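Local coordinates for natterin-like protein (Lethenteron camtschaticum, PDB 5ZU4), which probably binds glycans through a jacalin-like lectin domain and, like other aerolysin-family proteins, probably forms pores in membranes through its elongated beta-rich module, at residues D153-T158 against P276-L281; M174-D179 against V254-H259; K192-K197 against K246-T251; V262-N267 against A309-S314. All blocks are in the same frame, centred on the assembly; numbering follows the deposited sequence.

Overall arrangement
Following the chain from the N terminus, strand 135-155 ends where interaction 1 pairs it with 276-281, closing a loop that encloses both segments of interactions 2 and 3. Strand 166-178 then runs out to the far tip, where interaction 2 packs its end against 254-259; nested inside that loop, interaction 3 pairs strands 184-200 and 241-256. In strand 260-285 interaction 4 opens at 262-267, interaction 1 closes at 276-281, and interaction 4 closes at the C-terminal 309-314, so the two cross. Interactions 2 and 4, about 11 Å apart between centres, touch at the tip; interaction 1 lies towards the chain's middle, about 51 Å from interaction 2 between centres.

Interaction 1 of 4, residues D153-T158 against P276-L281; sequences DMKYPT and PYTALL
Met154 bends back towards Tyr277, its thioether approaching the ring at a slant. CG stands anti to the backbone N (chi1 -180°), and two further bends swing SD to 3.5 Å from Tyr277 CD1; the sulfur lies 4.5 Å from the ring centroid, in an oblique Met-aromatic contact. The flexible, polarisable side chain suits this place because its terminal CE also reaches Ala279 CB at 3.8 Å, a small neighbour that leaves it room. Tyr156 also slants past Tyr277, with its CD1 near Tyr277 CB, while Pro276 O sits at the edge of the Tyr156 ring. The two hydroxyls turn elsewhere, Tyr156 OH to Gly217 O and Tyr277 OH to Ser201 O, so both rings are held at their far ends as well. The backbones join through a single antiparallel hydrogen-bonded pair, Lys155 with Thr278, in the aerolysin-type module, with Lys155 N to Thr278 O at 2.7 Å and Thr278 N to Lys155 O at 2.8 Å. Both side chains of the pair rise on one face, where Thr278 OG1 lies beside Lys155 CB. Past this pair, Thr158 meets the Pro276 ring at about a right angle, Thr158 OG1 being 3.4 Å from Pro276 CD. A water bridges Thr158 OG1 and Pro276 O, donating to the carbonyl at 2.8 Å.

Interaction 2 of 4, residues M174-D179 against V254-H259; sequences MEYKND and VTVPTH
Asn178 supplies the polar part of the contact, reaching across to the backbone where strand 254-256 gives way to a loop. With CG anti to the backbone N (chi1 179°), its amide is carried straight over to that loop, and ND2 donates to Val256 O at 2.9 Å and, weakly, to Pro257 O at 2.9 Å. In the first bond ND2 stands above the carbonyl plane of Val256; the second is sharply bent, at 123°. ND2 also binds Ile182 O, and OD1 pairs with Thr180 OG1, so this buried amide serves several backbone and side-chain groups at once, a task to which asparagine's combined donor and acceptor are well suited. Strands 166-178 and 241-256 are not paired in this region: their short axes come no closer than 8.1 Å and run 35° from parallel, so side chains fill the interior at the far tip of the elongated aerolysin-type module. The apolar contacts do this filling. Tyr176 CB meets Val256 CG2 at 3.8 Å, and Tyr176 CD1 lies 4.1 Å from Val254 CG1, the tyrosine and Val254 crossing at about a right angle. The branched valines suit both strand and interior; Val256 CG1 presses against Asn178 CB at 3.3 Å. Beyond them, a CA-H...O contact brings His259 CA to Asn178 O at 3.1 Å, and the end of the His259 side chain comes back towards Asp179, with CD2 4.0 Å from Asp179 O.

Interaction 3 of 4, residues K192-K197 against K246-T251; sequences KKIIKK and KTETLT. With EDO (1,2-ethanediol), chain D; EDO (1,2-ethanediol), chain N.
Two lysines meet across this strand pair, Lys196 and Lys246, which cross obliquely with Lys196 CE 3.7 Å from Lys246 NZ. Their like-charged nitrogens, Lys196 NZ and Lys246 NZ, stay 4.7 Å apart; bends at chi3 and chi4 turn Lys196 NZ to a salt bridge with Glu220, while Lys246 NZ has a long, weak ion pair with Glu244. The backbones form an antiparallel ladder, Lys192 with Glu248 and Ile194 with Lys246 as hydrogen-bonded pairs, Lys193 with Thr247 as the non-hydrogen-bonded one. Its straightest bond, at 174°, runs from Ile194 N to Lys246 O at 2.8 Å. Ile194, buried and beta-branched as suits a strand, extends CD1 to Glu248 CG at 3.8 Å, using the aliphatic part of the acid. The face with Lys193 and Thr247 turns to the second subunit: Lys193 NZ bonds Glu207 O and Thr247 OG1 bonds Ser211 OG there. A 1,2-ethanediol, probably from the crystallisation liquor, accepts from Lys193 N at 2.7 Å through O2. The charge gathered by the lysines is probably offset in part, firmly by Glu220 at Lys196 and more loosely by distant carboxylates at the others, while backbone bonds carry the pairing itself.

Interaction 4 of 4, residues V262-N267 against A309-S314; sequences VTVVAN and AVATES. With EDO (1,2-ethanediol), chain M.
Val262-Asn267 and Ala309-Ser314 run antiparallel, their short axes 4.7 Å apart at closest and 165° between directions, with Thr263 paired to Thr312 and Val265 to Val310 by two hydrogen bonds each, such as Thr263 N to Thr312 O at 3.0 Å. On the face with Val262, Val264 and Ala266, branched residues meet small ones. Val264 straddles two alanines: CG1, anti to its own N (chi1 176°), comes 4.1 Å from Ala309 CB, and CG2 comes 4.0 Å from Ala311 CB. The small methyls of the alanines leave room for the branched valine, and Val262 CG2 adds a looser touch on Ala311 CB at 4.3 Å. The other face mixes Val265 and Val310 with the threonines Thr263 and Thr312. Here one water links Thr263 OG1 at 2.7 Å, Thr312 O at 2.9 Å and Ser314 OG at 2.8 Å, tying the end of the chain to the hairpin; Thr263 OG1 is also bonded to Glu175. At the other end of the pairing, a 1,2-ethanediol, probably from the crystallisation liquor, donates from O2 to Ala309 O. Together the strands form part of the hairpin 260-285 and 290-313. On its other edge strand 260-285 pairs with 166-178, as Val262 does with Tyr176, while the valine-alanine face packs inward on Val254, Val256 and Phe252 of strand 241-256 and Phe188 of strand 184-200.

Interaction 1 of 4, residues D153-T158 against P276-L281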
loop_
_atom_site.group_PDB
_atom_site.type_symbol
_atom_site.label_atom_id
_atom_site.label_comp_id
_atom_site.label_asym_id
_atom_site.label_seq_id
_atom_site.Cartn_x
_atom_site.Cartn_y
_atom_site.Cartn_z
ATOM N N ASP B 153 21.241 3.164 -4.850
ATOM C CA ASP B 153 22.451 3.430 -4.022
ATOM C C ASP B 153 22.050 3.893 -2.630
ATOM O O ASP B 153 22.552 4.919 -2.110
ATOM C CB ASP B 153 23.415 4.456 -4.675
ATOM C CG ASP B 153 23.891 4.034 -6.083
ATOM O OD1 ASP B 153 23.871 2.813 -6.410
ATOM O OD2 ASP B 153 24.286 4.941 -6.868
ATOM N N MET B 154 21.125 3.145 -2.032
ATOM C CA MET B 154 20.530 3.572 -0.774
ATOM C C MET B 154 21.540 3.443 0.364
ATOM O O MET B 154 22.152 2.386 0.560
ATOM C CB MET B 154 19.280 2.736 -0.486
ATOM C CG MET B 154 18.540 3.068 0.801
ATOM S SD MET B 154 18.043 4.785 0.933
ATOM C CE MET B 154 16.672 4.884 -0.217
ATOM N N LYS B 155 21.713 4.513 1.121
ATOM C CA LYS B 155 22.618 4.499 2.267
ATOM C C LYS B 155 21.930 5.077 3.504
ATOM O O LYS B 155 21.107 6.006 3.405
ATOM C CB LYS B 155 23.928 5.248 1.926
ATOM C CG LYS B 155 24.922 4.331 1.223
ATOM C CD LYS B 155 25.875 5.012 0.226
ATOM C CE LYS B 155 26.718 3.951 -0.516
ATOM N NZ LYS B 155 27.253 4.388 -1.837
ATOM N N TYR B 156 22.250 4.484 4.656
ATOM C CA TYR B 156 21.807 4.954 5.958
ATOM C C TYR B 156 23.092 5.337 6.707
ATOM O O TYR B 156 23.644 4.521 7.441
ATOM C CB TYR B 156 21.050 3.815 6.663
ATOM C CG TYR B 156 19.951 3.228 5.818
ATOM C CD1 TYR B 156 18.737 3.895 5.680
ATOM C CD2 TYR B 156 20.119 2.020 5.133
ATOM C CE1 TYR B 156 17.715 3.369 4.898
ATOM C CE2 TYR B 156 19.098 1.501 4.347
ATOM C CZ TYR B 156 17.900 2.201 4.231
ATOM O OH TYR B 156 16.865 1.734 3.464
ATOM N N PRO B 157 23.595 6.565 6.498
ATOM C CA PRO B 157 24.975 6.853 6.930
ATOM C C PRO B 157 25.182 6.902 8.461
ATOM O O PRO B 157 26.305 6.699 8.914
ATOM C CB PRO B 157 25.276 8.207 6.264
ATOM C CG PRO B 157 23.937 8.867 6.183
ATOM C CD PRO B 157 22.931 7.765 5.958
ATOM N N THR B 158 24.116 7.122 9.235
ATOM C CA THR B 158 24.193 7.081 10.699
ATOM C C THR B 158 23.821 5.733 11.327
ATOM O O THR B 158 23.925 5.580 12.544
ATOM C CB THR B 158 23.331 8.172 11.358
ATOM O OG1 THR B 158 21.966 7.743 11.417
ATOM C CG2 THR B 158 23.436 9.486 10.604
ATOM N N PRO B 276 18.331 8.800 8.967
ATOM C CA PRO B 276 18.515 9.571 7.734
ATOM C C PRO B 276 18.980 8.668 6.606
ATOM O O PRO B 276 19.637 7.638 6.860
ATOM C CB PRO B 276 19.624 10.569 8.098
ATOM C CG PRO B 276 19.632 10.602 9.576
ATOM C CD PRO B 276 19.307 9.200 9.986
ATOM N N TYR B 277 18.672 9.046 5.373
ATOM C CA TYR B 277 19.135 8.261 4.227
ATOM C C TYR B 277 19.726 9.166 3.137
ATOM O O TYR B 277 19.376 10.350 3.047
ATOM C CB TYR B 277 17.982 7.375 3.653
ATOM C CG TYR B 277 17.023 8.089 2.695
ATOM C CD1 TYR B 277 17.339 8.233 1.345
ATOM C CD2 TYR B 277 15.813 8.608 3.132
ATOM C CE1 TYR B 277 16.481 8.875 0.467
ATOM C CE2 TYR B 277 14.968 9.259 2.257
ATOM C CZ TYR B 277 15.312 9.384 0.927
ATOM O OH TYR B 277 14.493 10.016 0.042
ATOM N N THR B 278 20.594 8.579 2.321
ATOM C CA THR B 278 21.012 9.184 1.070
ATOM C C THR B 278 20.836 8.144 -0.012
ATOM O O THR B 278 20.995 6.943 0.236
ATOM C CB THR B 278 22.512 9.653 1.055
ATOM O OG1 THR B 278 23.399 8.516 1.170
ATOM C CG2 THR B 278 22.764 10.667 2.174
ATOM N N ALA B 279 20.508 8.623 -1.205
ATOM C CA ALA B 279 20.312 7.760 -2.361
ATOM C C ALA B 279 20.418 8.604 -3.625
ATOM O O ALA B 279 20.584 9.816 -3.554
ATOM C CB ALA B 279 18.937 7.092 -2.267
ATOM N N LEU B 280 20.296 7.977 -4.783
ATOM C CA LEU B 280 20.174 8.741 -5.998
ATOM C C LEU B 280 18.938 8.325 -6.772
ATOM O O LEU B 280 18.605 7.132 -6.867
ATOM C CB LEU B 280 21.479 8.723 -6.809
ATOM C CG LEU B 280 21.907 7.726 -7.871
ATOM C CD1 LEU B 280 20.960 7.707 -9.052
ATOM C CD2 LEU B 280 23.298 8.118 -8.355
ATOM N N LEU B 281 18.254 9.346 -7.290
ATOM C CA LEU B 281 17.166 9.171 -8.222
ATOM C C LEU B 281 17.747 9.160 -9.629
ATOM O O LEU B 281 18.330 10.135 -10.047
ATOM C CB LEU B 281 16.174 10.309 -8.079
ATOM C CG LEU B 281 15.027 10.389 -9.072
ATOM C CD1 LEU B 281 14.192 9.122 -9.101
ATOM C CD2 LEU B 281 14.189 11.588 -8.695
HETATM O O HOH W 1 21.244 6.550 8.868
#

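Interaction 2 of 4, residues M174-D179 against V254-H259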
loop_
_atom_site.group_PDB
_atom_site.type_symbol
_atom_site.label_atom_id
_atom_site.label_comp_id
_atom_site.label_asym_id
_atom_site.label_seq_id
_atom_site.Cartn_x
_atom_site.Cartn_y
_atom_site.Cartn_z
ATOM N N MET B 174 1.333 -19.983 28.810
ATOM C CA MET B 174 0.799 -21.323 29.007
ATOM C C MET B 174 1.585 -21.902 30.158
ATOM O O MET B 174 2.708 -21.456 30.453
ATOM C CB MET B 174 0.941 -22.178 27.718
ATOM C CG MET B 174 0.204 -23.525 27.677
ATOM S SD MET B 174 -1.398 -23.628 28.554
ATOM C CE MET B 174 -1.749 -25.390 28.462
ATOM N N GLU B 175 0.977 -22.861 30.839
ATOM C CA GLU B 175 1.584 -23.473 31.997
ATOM C C GLU B 175 1.420 -24.968 31.881
ATOM O O GLU B 175 0.380 -25.433 31.440
ATOM C CB GLU B 175 0.896 -22.981 33.242
ATOM C CG GLU B 175 1.716 -23.189 34.493
ATOM C CD GLU B 175 1.218 -22.367 35.686
ATOM O OE1 GLU B 175 0.304 -22.874 36.369
ATOM O OE2 GLU B 175 1.770 -21.250 35.929
ATOM N N TYR B 176 2.461 -25.715 32.234
ATOM C CA TYR B 176 2.375 -27.148 32.256
ATOM C C TYR B 176 2.750 -27.614 33.655
ATOM O O TYR B 176 3.827 -27.273 34.171
ATOM C CB TYR B 176 3.329 -27.734 31.224
ATOM C CG TYR B 176 3.219 -27.113 29.834
ATOM C CD1 TYR B 176 3.976 -26.001 29.478
ATOM C CD2 TYR B 176 2.360 -27.623 28.896
ATOM C CE1 TYR B 176 3.882 -25.436 28.231
ATOM C CE2 TYR B 176 2.270 -27.062 27.648
ATOM C CZ TYR B 176 3.060 -25.980 27.320
ATOM O OH TYR B 176 2.973 -25.386 26.084
ATOM N N LYS B 177 1.867 -28.389 34.265
ATOM C CA LYS B 177 2.069 -28.867 35.611
ATOM C C LYS B 177 2.197 -30.393 35.568
ATOM O O LYS B 177 1.271 -31.085 35.203
ATOM C CB LYS B 177 0.922 -28.362 36.475
ATOM C CG LYS B 177 0.970 -28.766 37.931
ATOM C CD LYS B 177 -0.149 -28.090 38.722
ATOM C CE LYS B 177 -0.568 -28.915 39.945
ATOM N NZ LYS B 177 0.521 -29.127 40.946
ATOM N N ASN B 178 3.364 -30.919 35.923
ATOM C CA ASN B 178 3.568 -32.376 35.951
ATOM C C ASN B 178 3.435 -32.836 37.404
ATOM O O ASN B 178 4.349 -32.674 38.195
ATOM C CB ASN B 178 4.956 -32.710 35.409
ATOM C CG ASN B 178 5.285 -34.192 35.401
ATOM O OD1 ASN B 178 4.468 -35.078 35.716
ATOM N ND2 ASN B 178 6.506 -34.476 34.992
ATOM N N ASP B 179 2.300 -33.426 37.746
ATOM C CA ASP B 179 2.106 -33.948 39.098
ATOM C C ASP B 179 2.330 -35.466 39.161
ATOM O O ASP B 179 1.875 -36.114 40.081
ATOM C CB ASP B 179 0.758 -33.480 39.712
ATOM C CG ASP B 179 -0.429 -33.593 38.760
ATOM O OD1 ASP B 179 -0.408 -34.394 37.794
ATOM O OD2 ASP B 179 -1.416 -32.877 38.998
ATOM N N VAL B 254 8.638 -28.861 25.116
ATOM C CA VAL B 254 8.773 -28.446 26.487
ATOM C C VAL B 254 8.833 -29.697 27.325
ATOM O O VAL B 254 7.888 -30.490 27.327
ATOM C CB VAL B 254 7.592 -27.585 26.922
ATOM C CG1 VAL B 254 7.776 -27.132 28.372
ATOM C CG2 VAL B 254 7.450 -26.394 25.988
ATOM N N THR B 255 9.937 -29.878 28.039
ATOM C CA THR B 255 10.032 -31.017 28.932
ATOM C C THR B 255 9.764 -30.550 30.373
ATOM O O THR B 255 10.238 -29.510 30.835
ATOM C CB THR B 255 11.335 -31.869 28.770
ATOM O OG1 THR B 255 12.276 -31.488 29.755
ATOM C CG2 THR B 255 11.934 -31.765 27.373
ATOM N N VAL B 256 8.931 -31.314 31.047
ATOM C CA VAL B 256 8.427 -30.934 32.356
ATOM C C VAL B 256 8.900 -31.999 33.327
ATOM O O VAL B 256 8.421 -33.130 33.271
ATOM C CB VAL B 256 6.891 -30.801 32.354
ATOM C CG1 VAL B 256 6.390 -30.254 33.682
ATOM C CG2 VAL B 256 6.465 -29.870 31.229
ATOM N N PRO B 257 9.892 -31.659 34.162
ATOM C CA PRO B 257 10.382 -32.578 35.193
ATOM C C PRO B 257 9.286 -33.141 36.101
ATOM O O PRO B 257 8.241 -32.523 36.281
ATOM C CB PRO B 257 11.337 -31.700 36.050
ATOM C CG PRO B 257 11.676 -30.508 35.228
ATOM C CD PRO B 257 10.568 -30.341 34.217
ATOM N N THR B 258 9.560 -34.304 36.667
ATOM C CA THR B 258 8.695 -34.934 37.684
ATOM C C THR B 258 8.413 -33.981 38.837
ATOM O O THR B 258 9.341 -33.389 39.365
ATOM C CB THR B 258 9.353 -36.221 38.265
ATOM O OG1 THR B 258 10.591 -35.903 38.922
ATOM C CG2 THR B 258 9.629 -37.249 37.157
ATOM N N HIS B 259 7.136 -33.810 39.174
ATOM C CA HIS B 259 6.661 -32.950 40.306
ATOM C C HIS B 259 7.043 -31.496 40.177
ATOM O O HIS B 259 7.367 -30.816 41.170
ATOM C CB HIS B 259 7.072 -33.528 41.692
ATOM C CG HIS B 259 6.570 -34.910 41.898
ATOM N ND1 HIS B 259 7.378 -36.020 41.748
ATOM C CD2 HIS B 259 5.316 -35.373 42.084
ATOM C CE1 HIS B 259 6.649 -37.112 41.884
ATOM N NE2 HIS B 259 5.393 -36.745 42.086
#

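Interaction 3 of 4, residues K192-K197 against K246-T251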
loop_
_atom_site.group_PDB
_atom_site.type_symbol
_atom_site.label_atom_id
_atom_site.label_comp_id
_atom_site.label_asym_id
_atom_site.label_seq_id
_atom_site.Cartn_x
_atom_site.Cartn_y
_atom_site.Cartn_z
ATOM N N LYS B 192 1.703 -14.782 15.757
ATOM C CA LYS B 192 1.363 -13.390 15.799
ATOM C C LYS B 192 1.393 -12.730 14.414
ATOM O O LYS B 192 2.426 -12.734 13.705
ATOM C CB LYS B 192 2.333 -12.623 16.692
ATOM C CG LYS B 192 1.782 -11.242 16.977
ATOM C CD LYS B 192 2.772 -10.388 17.694
ATOM C CE LYS B 192 2.333 -8.932 17.656
ATOM N NZ LYS B 192 1.027 -8.758 18.331
ATOM N N LYS B 193 0.267 -12.129 14.050
ATOM C CA LYS B 193 0.211 -11.225 12.931
ATOM C C LYS B 193 1.039 -9.982 13.228
ATOM O O LYS B 193 0.870 -9.385 14.272
ATOM C CB LYS B 193 -1.216 -10.807 12.654
ATOM C CG LYS B 193 -1.340 -9.671 11.666
ATOM C CD LYS B 193 -2.795 -9.350 11.382
ATOM C CE LYS B 193 -2.856 -8.513 10.114
ATOM N NZ LYS B 193 -4.167 -7.875 9.932
ATOM N N ILE B 194 1.905 -9.603 12.278
ATOM C CA ILE B 194 2.650 -8.352 12.312
ATOM C C ILE B 194 2.526 -7.606 11.001
ATOM O O ILE B 194 2.253 -8.192 9.952
ATOM C CB ILE B 194 4.143 -8.564 12.614
ATOM C CG1 ILE B 194 4.870 -9.365 11.501
ATOM C CG2 ILE B 194 4.312 -9.236 13.968
ATOM C CD1 ILE B 194 6.381 -9.322 11.658
ATOM N N ILE B 195 2.693 -6.291 11.082
ATOM C CA ILE B 195 2.662 -5.417 9.916
ATOM C C ILE B 195 3.969 -4.635 9.974
ATOM O O ILE B 195 4.179 -3.850 10.891
ATOM C CB ILE B 195 1.448 -4.477 9.937
ATOM C CG1 ILE B 195 0.157 -5.289 10.075
ATOM C CG2 ILE B 195 1.372 -3.649 8.659
ATOM C CD1 ILE B 195 -1.105 -4.446 9.947
ATOM N N LYS B 196 4.860 -4.921 9.029
ATOM C CA LYS B 196 6.096 -4.194 8.858
ATOM C C LYS B 196 5.782 -3.027 7.967
ATOM O O LYS B 196 4.846 -3.106 7.147
ATOM C CB LYS B 196 7.161 -5.061 8.185
ATOM C CG LYS B 196 7.655 -6.186 9.056
ATOM C CD LYS B 196 8.089 -7.403 8.263
ATOM C CE LYS B 196 9.334 -7.175 7.411
ATOM N NZ LYS B 196 10.456 -6.533 8.144
ATOM N N LYS B 197 6.550 -1.949 8.138
ATOM C CA LYS B 197 6.383 -0.740 7.351
ATOM C C LYS B 197 7.732 -0.136 7.033
ATOM O O LYS B 197 8.672 -0.283 7.796
ATOM C CB LYS B 197 5.563 0.297 8.096
ATOM C CG LYS B 197 4.146 -0.139 8.412
ATOM C CD LYS B 197 3.311 1.008 8.980
ATOM C CE LYS B 197 1.949 0.513 9.453
ATOM N NZ LYS B 197 1.069 1.647 9.855
ATOM N N LYS B 246 2.417 -10.292 7.679
ATOM C CA LYS B 246 3.119 -11.520 7.913
ATOM C C LYS B 246 2.631 -12.146 9.221
ATOM O O LYS B 246 2.153 -11.446 10.138
ATOM C CB LYS B 246 4.620 -11.217 8.014
ATOM C CG LYS B 246 5.518 -12.193 7.284
ATOM C CD LYS B 246 6.720 -11.503 6.649
ATOM C CE LYS B 246 7.774 -11.142 7.675
ATOM N NZ LYS B 246 9.069 -10.864 6.986
ATOM N N THR B 247 2.756 -13.463 9.308
ATOM C CA THR B 247 2.471 -14.194 10.509
ATOM C C THR B 247 3.748 -14.824 10.998
ATOM O O THR B 247 4.277 -15.735 10.351
ATOM C CB THR B 247 1.427 -15.268 10.265
ATOM O OG1 THR B 247 0.265 -14.663 9.669
ATOM C CG2 THR B 247 1.023 -15.954 11.601
ATOM N N GLU B 248 4.223 -14.359 12.156
ATOM C CA GLU B 248 5.363 -14.965 12.831
ATOM C C GLU B 248 4.935 -16.166 13.666
ATOM O O GLU B 248 3.858 -16.166 14.258
ATOM C CB GLU B 248 6.045 -13.936 13.764
ATOM C CG GLU B 248 6.835 -12.853 13.039
ATOM C CD GLU B 248 8.009 -13.395 12.227
ATOM O OE1 GLU B 248 8.643 -14.363 12.673
ATOM O OE2 GLU B 248 8.280 -12.858 11.139
ATOM N N THR B 249 5.825 -17.140 13.802
ATOM C CA THR B 249 5.540 -18.333 14.554
ATOM C C THR B 249 6.725 -18.738 15.420
ATOM O O THR B 249 7.869 -18.299 15.230
ATOM C CB THR B 249 5.162 -19.532 13.643
ATOM O OG1 THR B 249 6.269 -19.893 12.819
ATOM C CG2 THR B 249 4.006 -19.205 12.712
ATOM N N LEU B 250 6.416 -19.623 16.361
ATOM C CA LEU B 250 7.366 -20.169 17.286
ATOM C C LEU B 250 6.818 -21.475 17.758
ATOM O O LEU B 250 5.681 -21.554 18.114
ATOM C CB LEU B 250 7.602 -19.255 18.471
ATOM C CG LEU B 250 8.708 -19.725 19.404
ATOM C CD1 LEU B 250 10.059 -19.721 18.679
ATOM C CD2 LEU B 250 8.763 -18.837 20.622
ATOM N N THR B 251 7.638 -22.509 17.733
ATOM C CA THR B 251 7.273 -23.784 18.314
ATOM C C THR B 251 8.529 -24.477 18.832
ATOM O O THR B 251 9.619 -24.378 18.237
ATOM C CB THR B 251 6.498 -24.657 17.320
ATOM O OG1 THR B 251 6.057 -25.833 17.974
ATOM C CG2 THR B 251 7.364 -25.101 16.118
HETATM C C1 EDO D . -2.103 -14.395 16.088
HETATM O O1 EDO D . -2.120 -14.921 17.407
HETATM C C2 EDO D . -2.229 -12.917 16.425
HETATM O O2 EDO D . -2.163 -12.025 15.315
HETATM C C1 EDO N . -0.276 -5.444 15.651
HETATM O O1 EDO N . 0.007 -6.555 14.773
HETATM C C2 EDO N . -0.157 -5.817 17.133
HETATM O O2 EDO N . 1.209 -5.769 17.584
#

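Interaction 4 of 4, residues V262-N267 against A309-S314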
loop_
_atom_site.group_PDB
_atom_site.type_symbol
_atom_site.label_atom_id
_atom_site.label_comp_id
_atom_site.label_asym_id
_atom_site.label_seq_id
_atom_site.Cartn_x
_atom_site.Cartn_y
_atom_site.Cartn_z
ATOM N N VAL B 262 6.162 -25.955 34.613
ATOM C CA VAL B 262 6.831 -24.954 33.796
ATOM C C VAL B 262 5.835 -24.061 33.105
ATOM O O VAL B 262 4.797 -24.505 32.614
ATOM C CB VAL B 262 8.012 -25.478 32.918
ATOM C CG1 VAL B 262 8.274 -26.951 33.123
ATOM C CG2 VAL B 262 7.899 -25.099 31.446
ATOM N N THR B 263 6.180 -22.780 33.148
ATOM C CA THR B 263 5.396 -21.703 32.636
ATOM C C THR B 263 6.192 -21.146 31.457
ATOM O O THR B 263 7.407 -20.912 31.566
ATOM C CB THR B 263 5.207 -20.637 33.741
ATOM O OG1 THR B 263 4.613 -21.271 34.891
ATOM C CG2 THR B 263 4.310 -19.522 33.272
ATOM N N VAL B 264 5.518 -20.970 30.328
ATOM C CA VAL B 264 6.149 -20.469 29.113
ATOM C C VAL B 264 5.471 -19.215 28.680
ATOM O O VAL B 264 4.254 -19.187 28.586
ATOM C CB VAL B 264 6.028 -21.473 27.968
ATOM C CG1 VAL B 264 6.596 -20.896 26.662
ATOM C CG2 VAL B 264 6.766 -22.725 28.361
ATOM N N VAL B 265 6.266 -18.196 28.387
ATOM C CA VAL B 265 5.757 -16.921 27.881
ATOM C C VAL B 265 6.474 -16.624 26.574
ATOM O O VAL B 265 7.716 -16.607 26.544
ATOM C CB VAL B 265 6.011 -15.766 28.884
ATOM C CG1 VAL B 265 5.421 -14.475 28.378
ATOM C CG2 VAL B 265 5.389 -16.093 30.237
ATOM N N ALA B 266 5.706 -16.390 25.511
ATOM C CA ALA B 266 6.256 -16.061 24.195
ATOM C C ALA B 266 6.148 -14.585 24.009
ATOM O O ALA B 266 5.158 -14.026 24.379
ATOM C CB ALA B 266 5.508 -16.772 23.085
ATOM N N ASN B 267 7.186 -13.995 23.423
ATOM C CA ASN B 267 7.345 -12.556 23.222
ATOM C C ASN B 267 7.875 -12.251 21.822
ATOM O O ASN B 267 8.390 -13.147 21.135
ATOM C CB ASN B 267 8.405 -11.990 24.195
ATOM C CG ASN B 267 8.085 -12.261 25.639
ATOM O OD1 ASN B 267 7.173 -11.683 26.213
ATOM N ND2 ASN B 267 8.839 -13.131 26.237
ATOM N N ALA B 309 10.904 -17.110 23.590
ATOM C CA ALA B 309 10.185 -17.534 24.761
ATOM C C ALA B 309 11.087 -17.760 25.958
ATOM O O ALA B 309 12.241 -18.153 25.826
ATOM C CB ALA B 309 9.389 -18.780 24.458
ATOM N N VAL B 310 10.511 -17.510 27.121
ATOM C CA VAL B 310 11.102 -17.764 28.415
ATOM C C VAL B 310 10.265 -18.874 29.046
ATOM O O VAL B 310 9.041 -18.727 29.203
ATOM C CB VAL B 310 11.070 -16.476 29.299
ATOM C CG1 VAL B 310 11.784 -16.698 30.618
ATOM C CG2 VAL B 310 11.733 -15.313 28.569
ATOM N N ALA B 311 10.920 -19.981 29.366
ATOM C CA ALA B 311 10.321 -21.092 30.096
ATOM C C ALA B 311 10.923 -21.128 31.467
ATOM O O ALA B 311 12.130 -21.270 31.579
ATOM C CB ALA B 311 10.613 -22.404 29.411
ATOM N N THR B 312 10.105 -21.008 32.506
ATOM C CA THR B 312 10.628 -21.030 33.865
ATOM C C THR B 312 9.981 -22.127 34.705
ATOM O O THR B 312 8.790 -22.398 34.612
ATOM C CB THR B 312 10.630 -19.630 34.572
ATOM O OG1 THR B 312 9.795 -19.638 35.719
ATOM C CG2 THR B 312 10.206 -18.505 33.679
ATOM N N GLU B 313 10.814 -22.757 35.516
ATOM C CA GLU B 313 10.445 -23.903 36.338
ATOM C C GLU B 313 10.075 -23.400 37.728
ATOM O O GLU B 313 10.700 -22.442 38.210
ATOM C CB GLU B 313 11.637 -24.842 36.400
ATOM C CG GLU B 313 11.344 -26.216 36.977
ATOM C CD GLU B 313 12.530 -27.160 36.875
ATOM O OE1 GLU B 313 12.956 -27.452 35.743
ATOM O OE2 GLU B 313 13.012 -27.622 37.927
ATOM N N SER B 314 9.059 -24.006 38.359
ATOM C CA SER B 314 8.586 -23.595 39.718
ATOM C C SER B 314 8.077 -24.756 40.597
ATOM O O SER B 314 8.058 -25.905 40.148
ATOM C CB SER B 314 7.521 -22.467 39.616
ATOM O OG SER B 314 6.255 -22.901 39.103
HETATM C C1 EDO M . 12.935 -21.453 22.853
HETATM O O1 EDO M . 12.968 -20.027 22.533
HETATM C C2 EDO M . 12.404 -21.824 24.252
HETATM O O2 EDO M . 13.006 -21.015 25.287
HETATM O O HOH W 2 6.655 -21.933 36.460
#